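Local coordinates for nitrate transport protein (Xanthomonas axonopodis pv. citri, PDB 3KSX) that probably binds alkanesulfonates such as MOPS in the periplasm and hands them to a transporter for uptake into the cell, at residues Q70-L75 and A98-V103; P89-Q94 and Q288-L293. One frame throughout, in Å; residues are numbered along the deposited sequence.

Contact 1: residues Q70-L75 and A98-V103; sequences QLLEAL and ADLLYV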
loop_
_atom_site.group_PDB
_atom_site.type_symbol
_atom_site.label_atom_id
_atom_site.label_comp_id
_atom_site.label_asym_id
_atom_site.label_seq_id
_atom_site.Cartn_x
_atom_site.Cartn_y
_atom_site.Cartn_z
ATOM N N GLN A 70 -5.625 -8.396 0.468
ATOM C CA GLN A 70 -5.386 -9.741 -0.042
ATOM C C GLN A 70 -4.227 -10.366 0.685
ATOM O O GLN A 70 -4.317 -11.527 1.187
ATOM C CB GLN A 70 -5.193 -9.728 -1.573
ATOM C CG GLN A 70 -6.498 -9.379 -2.353
ATOM C CD GLN A 70 -6.602 -7.929 -2.660
ATOM O OE1 GLN A 70 -6.080 -7.084 -1.924
ATOM N NE2 GLN A 70 -7.253 -7.619 -3.777
ATOM N N LEU A 71 -3.145 -9.580 0.762
ATOM C CA LEU A 71 -1.902 -9.916 1.437
ATOM C C LEU A 71 -2.110 -10.142 2.910
ATOM O O LEU A 71 -1.547 -11.106 3.451
ATOM C CB LEU A 71 -0.924 -8.767 1.232
ATOM C CG LEU A 71 0.550 -9.068 1.708
ATOM C CD1 LEU A 71 1.534 -8.257 0.933
ATOM C CD2 LEU A 71 0.663 -8.827 3.151
ATOM N N LEU A 72 -2.949 -9.310 3.548
ATOM C CA LEU A 72 -3.302 -9.585 4.964
ATOM C C LEU A 72 -4.195 -10.832 5.229
ATOM O O LEU A 72 -4.035 -11.553 6.241
ATOM C CB LEU A 72 -3.973 -8.352 5.597
ATOM C CG LEU A 72 -3.123 -7.207 6.187
ATOM C CD1 LEU A 72 -2.628 -7.621 7.541
ATOM C CD2 LEU A 72 -1.974 -6.867 5.319
ATOM N N GLU A 73 -5.056 -11.164 4.305
ATOM C CA GLU A 73 -5.872 -12.342 4.497
ATOM C C GLU A 73 -4.948 -13.544 4.446
ATOM O O GLU A 73 -5.141 -14.510 5.174
ATOM C CB GLU A 73 -6.831 -12.462 3.302
ATOM C CG GLU A 73 -8.022 -11.470 3.360
ATOM C CD GLU A 73 -9.099 -11.773 4.429
ATOM O OE1 GLU A 73 -8.998 -12.784 5.167
ATOM O OE2 GLU A 73 -10.046 -10.941 4.543
ATOM N N ALA A 74 -3.990 -13.505 3.545
ATOM C CA ALA A 74 -2.930 -14.576 3.489
ATOM C C ALA A 74 -2.090 -14.621 4.748
ATOM O O ALA A 74 -1.702 -15.695 5.212
ATOM C CB ALA A 74 -2.036 -14.415 2.233
ATOM N N LEU A 75 -1.686 -13.480 5.300
ATOM C CA LEU A 75 -0.892 -13.539 6.538
ATOM C C LEU A 75 -1.722 -14.204 7.610
ATOM O O LEU A 75 -1.154 -14.918 8.482
ATOM C CB LEU A 75 -0.470 -12.097 6.984
ATOM C CG LEU A 75 0.292 -11.897 8.278
ATOM C CD1 LEU A 75 1.665 -12.376 7.923
ATOM C CD2 LEU A 75 0.260 -10.377 8.541
ATOM N N ALA A 98 -7.414 -10.616 13.562
ATOM C CA ALA A 98 -6.067 -11.098 13.178
ATOM C C ALA A 98 -5.068 -10.716 14.271
ATOM O O ALA A 98 -5.165 -9.630 14.798
ATOM C CB ALA A 98 -5.618 -10.470 11.830
ATOM N N ASP A 99 -4.066 -11.558 14.523
ATOM C CA ASP A 99 -3.091 -11.354 15.588
ATOM C C ASP A 99 -1.736 -10.992 15.011
ATOM O O ASP A 99 -0.718 -11.696 15.211
ATOM C CB ASP A 99 -2.936 -12.646 16.404
ATOM C CG ASP A 99 -2.266 -12.412 17.764
ATOM O OD1 ASP A 99 -2.225 -11.253 18.215
ATOM O OD2 ASP A 99 -1.769 -13.398 18.379
ATOM N N LEU A 100 -1.726 -9.913 14.268
ATOM C CA LEU A 100 -0.534 -9.494 13.568
ATOM C C LEU A 100 0.295 -8.559 14.413
ATOM O O LEU A 100 -0.209 -7.996 15.388
ATOM C CB LEU A 100 -1.003 -8.801 12.268
ATOM C CG LEU A 100 -1.995 -7.642 12.412
ATOM C CD1 LEU A 100 -1.169 -6.359 12.653
ATOM C CD2 LEU A 100 -2.638 -7.479 11.018
ATOM N N LEU A 101 1.559 -8.340 14.008
ATOM C CA LEU A 101 2.348 -7.302 14.568
ATOM C C LEU A 101 2.715 -6.291 13.463
ATOM O O LEU A 101 2.887 -6.700 12.328
ATOM C CB LEU A 101 3.654 -7.930 15.133
ATOM C CG LEU A 101 3.529 -8.731 16.412
ATOM C CD1 LEU A 101 4.937 -9.353 16.682
ATOM C CD2 LEU A 101 3.044 -7.881 17.613
ATOM N N TYR A 102 2.868 -5.011 13.826
ATOM C CA TYR A 102 3.482 -3.990 12.951
ATOM C C TYR A 102 4.946 -4.051 13.290
ATOM O O TYR A 102 5.275 -3.811 14.433
ATOM C CB TYR A 102 2.956 -2.612 13.358
ATOM C CG TYR A 102 1.492 -2.372 13.084
ATOM C CD1 TYR A 102 0.501 -2.870 13.956
ATOM C CD2 TYR A 102 1.103 -1.617 11.993
ATOM C CE1 TYR A 102 -0.913 -2.583 13.735
ATOM C CE2 TYR A 102 -0.248 -1.324 11.754
ATOM C CZ TYR A 102 -1.249 -1.836 12.586
ATOM O OH TYR A 102 -2.607 -1.519 12.349
ATOM N N VAL A 103 5.845 -4.281 12.321
ATOM C CA VAL A 103 7.246 -4.502 12.650
ATOM C C VAL A 103 8.110 -3.438 11.900
ATOM O O VAL A 103 9.332 -3.312 12.086
ATOM C CB VAL A 103 7.688 -5.986 12.297
ATOM C CG1 VAL A 103 6.798 -7.008 13.089
ATOM C CG2 VAL A 103 7.566 -6.226 10.701
#
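Helix-on-sheet packing in one lobe of a periplasmic binding protein brings Leu-72 and Leu-75, from helix 68-76, against Leu-100 on strand 100-106. No hydrogen bond crosses the contact. It is made by leucine side chains alone. The backbones stay apart, with Leu-75 CA and Leu-100 CA 8.1 Å from each other. The closest touch joins methyl to methyl. Leu-72 CD1 lies 3.5 Å from Leu-100 CD2, tighter than usual for two carbons. The two side chains meet there at about a right angle. Leu-100 has CG between its own N and carbonyl carbon (chi1 55°), and its CD2 methyl reaches the helix. Leu-75 adds a looser touch one turn further on, with CD2 4.2 Å from Leu-100 CB. Leu-100 is thus met at its methyl end by one leucine and at its base by the other. All three side chains are buried. Ala-93 of helix 88-95 touches both Leu-72 and Leu-100, and Leu-215 of strand 212-217 touches Leu-75. Strand 100-106 is an outer strand of a five-stranded mixed sheet of order 2-1-3-5-4, the order typical of the type II periplasmic-binding fold.

Contact 2: residues P89-Q94 and Q288-L293; sequences PPLFAQ and QATADL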
loop_
_atom_site.group_PDB
_atom_site.type_symbol
_atom_site.label_atom_id
_atom_site.label_comp_id
_atom_site.label_asym_id
_atom_site.label_seq_id
_atom_site.Cartn_x
_atom_site.Cartn_y
_atom_site.Cartn_z
ATOM N N PRO A 89 -5.048 -1.695 5.466
ATOM C CA PRO A 89 -5.269 -3.160 5.510
ATOM C C PRO A 89 -5.121 -3.799 6.921
ATOM O O PRO A 89 -6.025 -4.566 7.349
ATOM C CB PRO A 89 -4.282 -3.714 4.515
ATOM C CG PRO A 89 -4.240 -2.571 3.388
ATOM C CD PRO A 89 -4.239 -1.307 4.292
ATOM N N PRO A 90 -4.061 -3.445 7.672
ATOM C CA PRO A 90 -3.944 -4.044 8.980
ATOM C C PRO A 90 -5.041 -3.674 9.950
ATOM O O PRO A 90 -5.340 -4.463 10.837
ATOM C CB PRO A 90 -2.570 -3.603 9.507
ATOM C CG PRO A 90 -2.113 -2.480 8.600
ATOM C CD PRO A 90 -2.881 -2.639 7.292
ATOM N N LEU A 91 -5.632 -2.479 9.804
ATOM C CA LEU A 91 -6.735 -2.052 10.651
ATOM C C LEU A 91 -7.927 -2.968 10.366
ATOM O O LEU A 91 -8.622 -3.464 11.263
ATOM C CB LEU A 91 -7.058 -0.577 10.349
ATOM C CG LEU A 91 -6.008 0.424 10.851
ATOM C CD1 LEU A 91 -6.357 1.882 10.400
ATOM C CD2 LEU A 91 -5.807 0.283 12.341
ATOM N N PHE A 92 -8.163 -3.211 9.085
ATOM C CA PHE A 92 -9.278 -4.119 8.770
ATOM C C PHE A 92 -8.973 -5.508 9.244
ATOM O O PHE A 92 -9.847 -6.150 9.701
ATOM C CB PHE A 92 -9.594 -4.127 7.251
ATOM C CG PHE A 92 -10.551 -3.052 6.832
ATOM C CD1 PHE A 92 -10.203 -1.701 6.953
ATOM C CD2 PHE A 92 -11.799 -3.360 6.279
ATOM C CE1 PHE A 92 -11.115 -0.686 6.586
ATOM C CE2 PHE A 92 -12.710 -2.308 5.878
ATOM C CZ PHE A 92 -12.359 -0.997 6.050
ATOM N N ALA A 93 -7.743 -6.008 9.084
ATOM C CA ALA A 93 -7.366 -7.336 9.622
ATOM C C ALA A 93 -7.493 -7.485 11.144
ATOM O O ALA A 93 -8.095 -8.460 11.594
ATOM C CB ALA A 93 -5.951 -7.702 9.162
ATOM N N GLN A 94 -6.969 -6.511 11.929
ATOM C CA GLN A 94 -7.189 -6.422 13.396
ATOM C C GLN A 94 -8.662 -6.411 13.752
ATOM O O GLN A 94 -9.103 -7.168 14.660
ATOM C CB GLN A 94 -6.549 -5.142 13.907
ATOM C CG GLN A 94 -5.018 -5.204 14.009
ATOM C CD GLN A 94 -4.434 -3.980 14.705
ATOM O OE1 GLN A 94 -4.250 -2.961 14.091
ATOM N NE2 GLN A 94 -4.157 -4.098 16.035
ATOM N N GLN A 288 -3.460 4.909 15.275
ATOM C CA GLN A 288 -4.673 4.812 16.114
ATOM C C GLN A 288 -5.779 5.843 15.762
ATOM O O GLN A 288 -7.001 5.565 15.822
ATOM C CB GLN A 288 -4.237 5.073 17.572
ATOM C CG GLN A 288 -5.354 4.781 18.622
ATOM C CD GLN A 288 -5.923 3.404 18.510
ATOM O OE1 GLN A 288 -5.203 2.414 18.727
ATOM N NE2 GLN A 288 -7.230 3.298 18.191
ATOM N N ALA A 289 -5.375 7.064 15.402
ATOM C CA ALA A 289 -6.343 8.098 15.005
ATOM C C ALA A 289 -7.152 7.644 13.765
ATOM O O ALA A 289 -8.381 7.846 13.716
ATOM C CB ALA A 289 -5.616 9.393 14.749
ATOM N N THR A 290 -6.485 6.955 12.818
ATOM C CA THR A 290 -7.165 6.438 11.642
ATOM C C THR A 290 -8.136 5.334 12.075
ATOM O O THR A 290 -9.238 5.337 11.647
ATOM C CB THR A 290 -6.145 5.914 10.630
ATOM O OG1 THR A 290 -5.254 6.992 10.258
ATOM C CG2 THR A 290 -6.846 5.337 9.425
ATOM N N ALA A 291 -7.725 4.457 12.989
ATOM C CA ALA A 291 -8.596 3.385 13.500
ATOM C C ALA A 291 -9.843 4.079 14.125
ATOM O O ALA A 291 -10.993 3.630 13.943
ATOM C CB ALA A 291 -7.769 2.594 14.602
ATOM N N ASP A 292 -9.602 5.127 14.905
ATOM C CA ASP A 292 -10.733 5.842 15.581
ATOM C C ASP A 292 -11.718 6.464 14.594
ATOM O O ASP A 292 -12.987 6.381 14.752
ATOM C CB ASP A 292 -10.197 6.927 16.532
ATOM C CG ASP A 292 -9.362 6.346 17.727
ATOM O OD1 ASP A 292 -9.371 5.119 18.014
ATOM O OD2 ASP A 292 -8.666 7.180 18.338
ATOM N N LEU A 293 -11.142 7.076 13.548
ATOM C CA LEU A 293 -11.918 7.662 12.440
ATOM C C LEU A 293 -12.769 6.630 11.723
ATOM O O LEU A 293 -13.934 6.889 11.471
ATOM C CB LEU A 293 -10.996 8.385 11.435
ATOM C CG LEU A 293 -11.576 9.025 10.162
ATOM C CD1 LEU A 293 -12.611 10.041 10.531
ATOM C CD2 LEU A 293 -10.426 9.679 9.385
#
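Two helices, 88-95 and 281-296, come close at Leu-91 and Ala-291, whose CA atoms are 6.4 Å apart. The small side chain of Ala-291 suits such a near approach. Leu-91 makes all the touches from its side, and it points toward the other helix. Its CG is anti to its carbonyl carbon (chi1 -71°), and the two methyls divide the work. CD1 meets Thr-290, lying 3.6 Å from Thr-290 CG2. The same CD1 is 3.9 Å from Ala-291 N, so it rests against the helix backbone as well. CD2 takes the neighbouring residue and sits 3.8 Å from Ala-291 CB. The side chains of Leu-91 and Thr-290 cross at about a right angle. Thr-290 offers its methyl to the leucine. Its hydroxyl OG1 is hydrogen-bonded to Ala-286 O, one turn back, which gives the hydroxyl a partner within its own helix. The three touching residues are buried.

Polar order lies on another part of helix 281-296. Gln-288 NE2 donates to Asp-292 OD1 at 2.8 Å, with an N-H...O angle of 154°. The acceptor is close to the amide plane, but the donor comes from above the carboxylate plane, 39° out of it. Asp-292 OD1 also forms a salt bridge with Arg-303. Gln-288 NE2 also donates to Val-304 O, and its OE1 accepts from Val-306 N. The bonds to Arg-303, Val-304 and Val-306 tie the helix to the chain that follows it. Helix 281-296 touches helix 88-95 at Leu-91 and helix 141-152 at Thr-290 and Leu-293. Helix 88-95 in turn meets strand 100-106, where Tyr-102 touches Leu-91.

Contacts 1 and 2 have centres about 13 Å apart and are joined by helix 88-95 and the strand that follows it, 100-106. Their segments alternate along the chain: 70-75, 89-94, 98-103, then 288-293 much later. They also touch directly. Tyr-102 OH of contact 1 is 2.8 Å from Gln-94 OE1 of contact 2, probably a hydrogen bond, and Ala-98 N probably bonds to Ala-93 O. Contact 1 lies within the lobe built on sheet 2-1-3-5-4. Contact 2 packs helix 281-296, the last helix of the chain, against helix 88-95 of that lobe. This helix also touches helix 141-152, which follows strand 133-136 of the second sheet, so it may link the two lobes.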